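Local coordinates for alcohol dehydrogenase (Escherichia coli, PDB 5VM2), which is an oxidoreductase of unknown specificity, linked to membrane biogenesis, that probably uses NAD(H) or NADP(H) to act on alcohol groups, at residues A164-G176 with F232-A245. Residues are numbered along the deposited sequence; the frame is centred on the assembly and turned at random. Where two conformers were deposited one is given.
Sequences ADVKPGKKIIILG and FTEDMGADIVFETA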
loop_
_atom_site.group_PDB
_atom_site.type_symbol
_atom_site.label_atom_id
_atom_site.label_comp_id
_atom_site.label_asym_id
_atom_site.label_seq_id
_atom_site.Cartn_x
_atom_site.Cartn_y
_atom_site.Cartn_z
ATOM N N ALA A 164 9.027 8.325 10.095
ATOM C CA ALA A 164 8.669 8.857 11.401
ATOM C C ALA A 164 9.739 8.615 12.456
ATOM O O ALA A 164 9.617 9.154 13.561
ATOM C CB ALA A 164 7.343 8.252 11.869
ATOM N N ASP A 165 10.777 7.839 12.139
ATOM C CA ASP A 165 11.825 7.478 13.098
ATOM C C ASP A 165 11.232 6.772 14.320
ATOM O O ASP A 165 11.532 7.104 15.468
ATOM C CB ASP A 165 12.639 8.709 13.510
ATOM C CG ASP A 165 13.944 8.347 14.189
ATOM O OD1 ASP A 165 14.460 7.242 13.930
ATOM O OD2 ASP A 165 14.453 9.174 14.978
ATOM N N VAL A 166 10.364 5.790 14.060
ATOM C CA VAL A 166 9.823 4.973 15.137
ATOM C C VAL A 166 10.965 4.270 15.858
ATOM O O VAL A 166 11.897 3.745 15.232
ATOM C CB VAL A 166 8.799 3.967 14.585
ATOM C CG1 VAL A 166 8.399 2.957 15.668
ATOM C CG2 VAL A 166 7.577 4.698 14.056
ATOM N N LYS A 167 10.894 4.262 17.183
ATOM C CA LYS A 167 11.946 3.708 18.021
ATOM C C LYS A 167 11.314 3.239 19.322
ATOM O O LYS A 167 10.213 3.676 19.672
ATOM C CB LYS A 167 13.041 4.748 18.306
ATOM C CG LYS A 167 14.015 4.988 17.158
ATOM C CD LYS A 167 15.184 4.020 17.202
ATOM C CE LYS A 167 16.035 4.114 15.943
ATOM N NZ LYS A 167 15.390 3.444 14.783
ATOM N N PRO A 168 11.982 2.344 20.054
ATOM C CA PRO A 168 11.521 2.045 21.416
ATOM C C PRO A 168 11.449 3.337 22.216
ATOM O O PRO A 168 12.245 4.256 22.012
ATOM C CB PRO A 168 12.598 1.100 21.964
ATOM C CG PRO A 168 13.286 0.544 20.770
ATOM C CD PRO A 168 13.181 1.567 19.685
ATOM N N GLY A 169 10.460 3.421 23.103
ATOM C CA GLY A 169 10.263 4.599 23.915
ATOM C C GLY A 169 9.389 5.667 23.293
ATOM O O GLY A 169 9.142 6.698 23.938
ATOM N N LYS A 170 8.923 5.467 22.065
ATOM C CA LYS A 170 8.004 6.391 21.416
ATOM C C LYS A 170 6.601 5.798 21.461
ATOM O O LYS A 170 6.372 4.694 20.954
ATOM C CB LYS A 170 8.435 6.675 19.979
ATOM C CG LYS A 170 9.772 7.395 19.921
ATOM C CD LYS A 170 10.103 7.921 18.540
ATOM C CE LYS A 170 11.274 8.901 18.622
ATOM N NZ LYS A 170 11.837 9.235 17.284
ATOM N N LYS A 171 5.678 6.515 22.096
ATOM C CA LYS A 171 4.294 6.069 22.161
ATOM C C LYS A 171 3.600 6.449 20.866
ATOM O O LYS A 171 3.716 7.588 20.408
ATOM C CB LYS A 171 3.573 6.694 23.353
ATOM C CG LYS A 171 4.139 6.292 24.693
ATOM C CD LYS A 171 3.226 6.733 25.825
ATOM C CE LYS A 171 1.904 5.991 25.782
ATOM N NZ LYS A 171 2.036 4.570 26.210
ATOM N N ILE A 172 2.868 5.503 20.284
ATOM C CA ILE A 172 2.348 5.645 18.930
ATOM C C ILE A 172 0.835 5.464 18.940
ATOM O O ILE A 172 0.303 4.578 19.621
ATOM C CB ILE A 172 3.033 4.642 17.980
ATOM C CG1 ILE A 172 4.524 4.984 17.875
ATOM C CG2 ILE A 172 2.385 4.650 16.597
ATOM C CD1 ILE A 172 5.251 4.227 16.816
ATOM N N ILE A 173 0.146 6.329 18.197
ATOM C CA ILE A 173 -1.282 6.208 17.933
ATOM C C ILE A 173 -1.455 6.076 16.431
ATOM O O ILE A 173 -0.958 6.914 15.669
ATOM C CB ILE A 173 -2.075 7.412 18.459
ATOM C CG1 ILE A 173 -1.964 7.514 19.981
ATOM C CG2 ILE A 173 -3.532 7.292 18.037
ATOM C CD1 ILE A 173 -2.593 8.768 20.550
ATOM N N ILE A 174 -2.151 5.032 16.006
ATOM C CA ILE A 174 -2.464 4.809 14.603
ATOM C C ILE A 174 -3.963 4.999 14.422
ATOM O O ILE A 174 -4.768 4.253 14.996
ATOM C CB ILE A 174 -2.012 3.416 14.147
ATOM C CG1 ILE A 174 -0.482 3.339 14.213
ATOM C CG2 ILE A 174 -2.515 3.124 12.742
ATOM C CD1 ILE A 174 0.062 1.990 13.932
ATOM N N LEU A 175 -4.341 6.010 13.643
ATOM C CA LEU A 175 -5.743 6.274 13.341
ATOM C C LEU A 175 -6.105 5.503 12.076
ATOM O O LEU A 175 -5.683 5.865 10.972
ATOM C CB LEU A 175 -5.989 7.771 13.175
ATOM C CG LEU A 175 -5.624 8.648 14.378
ATOM C CD1 LEU A 175 -5.928 10.111 14.081
ATOM C CD2 LEU A 175 -6.346 8.192 15.637
ATOM N N GLY A 176 -6.864 4.425 12.241
ATOM C CA GLY A 176 -7.237 3.594 11.116
ATOM C C GLY A 176 -6.643 2.207 11.218
ATOM O O GLY A 176 -5.428 2.050 11.378
ATOM N N PHE A 232 -4.224 6.821 27.416
ATOM C CA PHE A 232 -3.140 5.991 26.900
ATOM C C PHE A 232 -1.790 6.689 27.029
ATOM O O PHE A 232 -0.785 6.054 27.371
ATOM C CB PHE A 232 -3.442 5.623 25.446
ATOM C CG PHE A 232 -2.282 5.027 24.697
ATOM C CD1 PHE A 232 -1.727 5.694 23.612
ATOM C CD2 PHE A 232 -1.764 3.793 25.051
ATOM C CE1 PHE A 232 -0.662 5.147 22.909
ATOM C CE2 PHE A 232 -0.702 3.237 24.352
ATOM C CZ PHE A 232 -0.152 3.908 23.283
ATOM N N THR A 233 -1.748 8.000 26.784
ATOM C CA THR A 233 -0.507 8.764 26.815
ATOM C C THR A 233 -0.335 9.561 28.101
ATOM O O THR A 233 0.535 10.438 28.162
ATOM C CB THR A 233 -0.429 9.708 25.611
ATOM O OG1 THR A 233 -1.473 10.686 25.695
ATOM C CG2 THR A 233 -0.567 8.930 24.309
ATOM N N GLU A 234 -1.143 9.282 29.126
ATOM C CA GLU A 234 -1.031 9.955 30.418
ATOM C C GLU A 234 -1.127 11.470 30.266
ATOM O O GLU A 234 -0.370 12.222 30.881
ATOM C CB GLU A 234 0.263 9.559 31.132
ATOM C CG GLU A 234 0.243 8.150 31.692
ATOM C CD GLU A 234 1.550 7.422 31.474
ATOM O OE1 GLU A 234 1.664 6.694 30.466
ATOM O OE2 GLU A 234 2.462 7.578 32.313
ATOM N N ASP A 235 -2.054 11.918 29.421
ATOM C CA ASP A 235 -2.326 13.328 29.153
ATOM C C ASP A 235 -1.143 14.050 28.525
ATOM O O ASP A 235 -1.131 15.287 28.476
ATOM C CB ASP A 235 -2.770 14.059 30.425
ATOM C CG ASP A 235 -3.879 13.329 31.147
ATOM O OD1 ASP A 235 -4.882 12.973 30.494
ATOM O OD2 ASP A 235 -3.746 13.104 32.368
ATOM N N MET A 236 -0.147 13.312 28.041
ATOM C CA MET A 236 0.978 13.982 27.403
ATOM C C MET A 236 0.880 13.991 25.886
ATOM O O MET A 236 1.529 14.826 25.247
ATOM C CB MET A 236 2.298 13.312 27.802
ATOM C CG MET A 236 2.377 12.859 29.251
ATOM S SD MET A 236 2.608 14.223 30.412
ATOM C CE MET A 236 1.724 13.614 31.847
ATOM N N GLY A 237 0.018 13.180 25.287
ATOM C CA GLY A 237 0.001 13.025 23.849
ATOM C C GLY A 237 1.011 11.990 23.384
ATOM O O GLY A 237 1.947 11.623 24.091
ATOM N N ALA A 238 0.809 11.507 22.164
ATOM C CA ALA A 238 1.687 10.493 21.600
ATOM C C ALA A 238 2.892 11.125 20.910
ATOM O O ALA A 238 2.814 12.231 20.370
ATOM C CB ALA A 238 0.921 9.615 20.608
ATOM N N ASP A 239 4.019 10.403 20.935
ATOM C CA ASP A 239 5.201 10.838 20.190
ATOM C C ASP A 239 4.906 10.944 18.697
ATOM O O ASP A 239 5.355 11.885 18.028
ATOM C CB ASP A 239 6.357 9.864 20.416
ATOM C CG ASP A 239 6.852 9.869 21.844
ATOM O OD1 ASP A 239 6.213 9.218 22.696
ATOM O OD2 ASP A 239 7.879 10.527 22.103
ATOM N N ILE A 240 4.179 9.975 18.151
ATOM C CA ILE A 240 3.881 9.923 16.725
ATOM C C ILE A 240 2.421 9.540 16.569
ATOM O O ILE A 240 1.963 8.587 17.203
ATOM C CB ILE A 240 4.772 8.906 15.982
ATOM C CG1 ILE A 240 6.263 9.196 16.204
ATOM C CG2 ILE A 240 4.440 8.906 14.508
ATOM C CD1 ILE A 240 7.157 7.977 15.993
ATOM N N VAL A 241 1.691 10.279 15.741
ATOM C CA VAL A 241 0.335 9.910 15.357
ATOM C C VAL A 241 0.347 9.649 13.862
ATOM O O VAL A 241 0.736 10.526 13.076
ATOM C CB VAL A 241 -0.690 10.996 15.708
ATOM C CG1 VAL A 241 -2.095 10.520 15.336
ATOM C CG2 VAL A 241 -0.619 11.352 17.185
ATOM N N PHE A 242 -0.060 8.449 13.473
ATOM C CA PHE A 242 -0.224 8.097 12.073
ATOM C C PHE A 242 -1.694 8.233 11.704
ATOM O O PHE A 242 -2.563 7.676 12.384
ATOM C CB PHE A 242 0.244 6.667 11.801
ATOM C CG PHE A 242 1.714 6.463 11.976
ATOM C CD1 PHE A 242 2.230 6.084 13.210
ATOM C CD2 PHE A 242 2.581 6.649 10.915
ATOM C CE1 PHE A 242 3.596 5.886 13.379
ATOM C CE2 PHE A 242 3.946 6.460 11.076
ATOM C CZ PHE A 242 4.453 6.077 12.312
ATOM N N GLU A 243 -1.966 8.975 10.637
ATOM C CA GLU A 243 -3.293 9.035 10.042
ATOM C C GLU A 243 -3.281 8.170 8.788
ATOM O O GLU A 243 -2.533 8.447 7.845
ATOM C CB GLU A 243 -3.685 10.476 9.719
ATOM C CG GLU A 243 -5.177 10.685 9.548
ATOM C CD GLU A 243 -5.692 10.134 8.236
ATOM O OE1 GLU A 243 -6.808 9.578 8.224
ATOM O OE2 GLU A 243 -4.977 10.252 7.218
ATOM N N THR A 244 -4.092 7.110 8.785
ATOM C CA THR A 244 -4.020 6.099 7.739
ATOM C C THR A 244 -5.345 5.818 7.046
ATOM O O THR A 244 -5.339 5.146 6.010
ATOM C CB THR A 244 -3.480 4.773 8.302
ATOM O OG1 THR A 244 -4.480 4.163 9.127
ATOM C CG2 THR A 244 -2.224 4.999 9.128
ATOM N N ALA A 245 -6.470 6.296 7.578
ATOM C CA ALA A 245 -7.764 6.031 6.964
ATOM C C ALA A 245 -8.095 7.002 5.839
ATOM O O ALA A 245 -8.978 6.708 5.026
ATOM C CB ALA A 245 -8.871 6.077 8.021
#
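The carbonyl oxygen of L175 is gripped twice by T244. T244 N lies 3.0 Å from L175 O, almost in line with the C=O. T244 OG1 donates to the same L175 O from above the carbonyl plane, 2.8 Å away, its chi1 of 72° setting it between its own backbone N and carbonyl carbon. This pair of bonds closes a run of parallel pairing in which I173 N donates to I240 O, F242 N to I173 O, and L175 N to F242 O (2.7 Å). At the other end the chain turns a corner at D239, whose OD1 receives K171 N from above the carboxylate plane at 2.8 Å. K171 then bends at chi3 and chi4, laying CE over the centre of the F232 ring as a CH-pi contact; K171 NZ, 3.9 Å from that ring's centroid, adds a cation-pi contact over the same face. On the sheet face carrying I172, I174 and I240, I172 CG2 (3.7 Å from F242 CE1) and V166 CG2 both meet the F242 ring edge. A164 CB stands 3.6 Å from F242 CZ. The arrangement illustrates the centre of a Rossmann fold: strand 171-175, leading into a probable glycine-rich dinucleotide-binding turn at G176, lies between strands 195-200 and 238-243, while helix 179-190 packs over I172, I174 and F242.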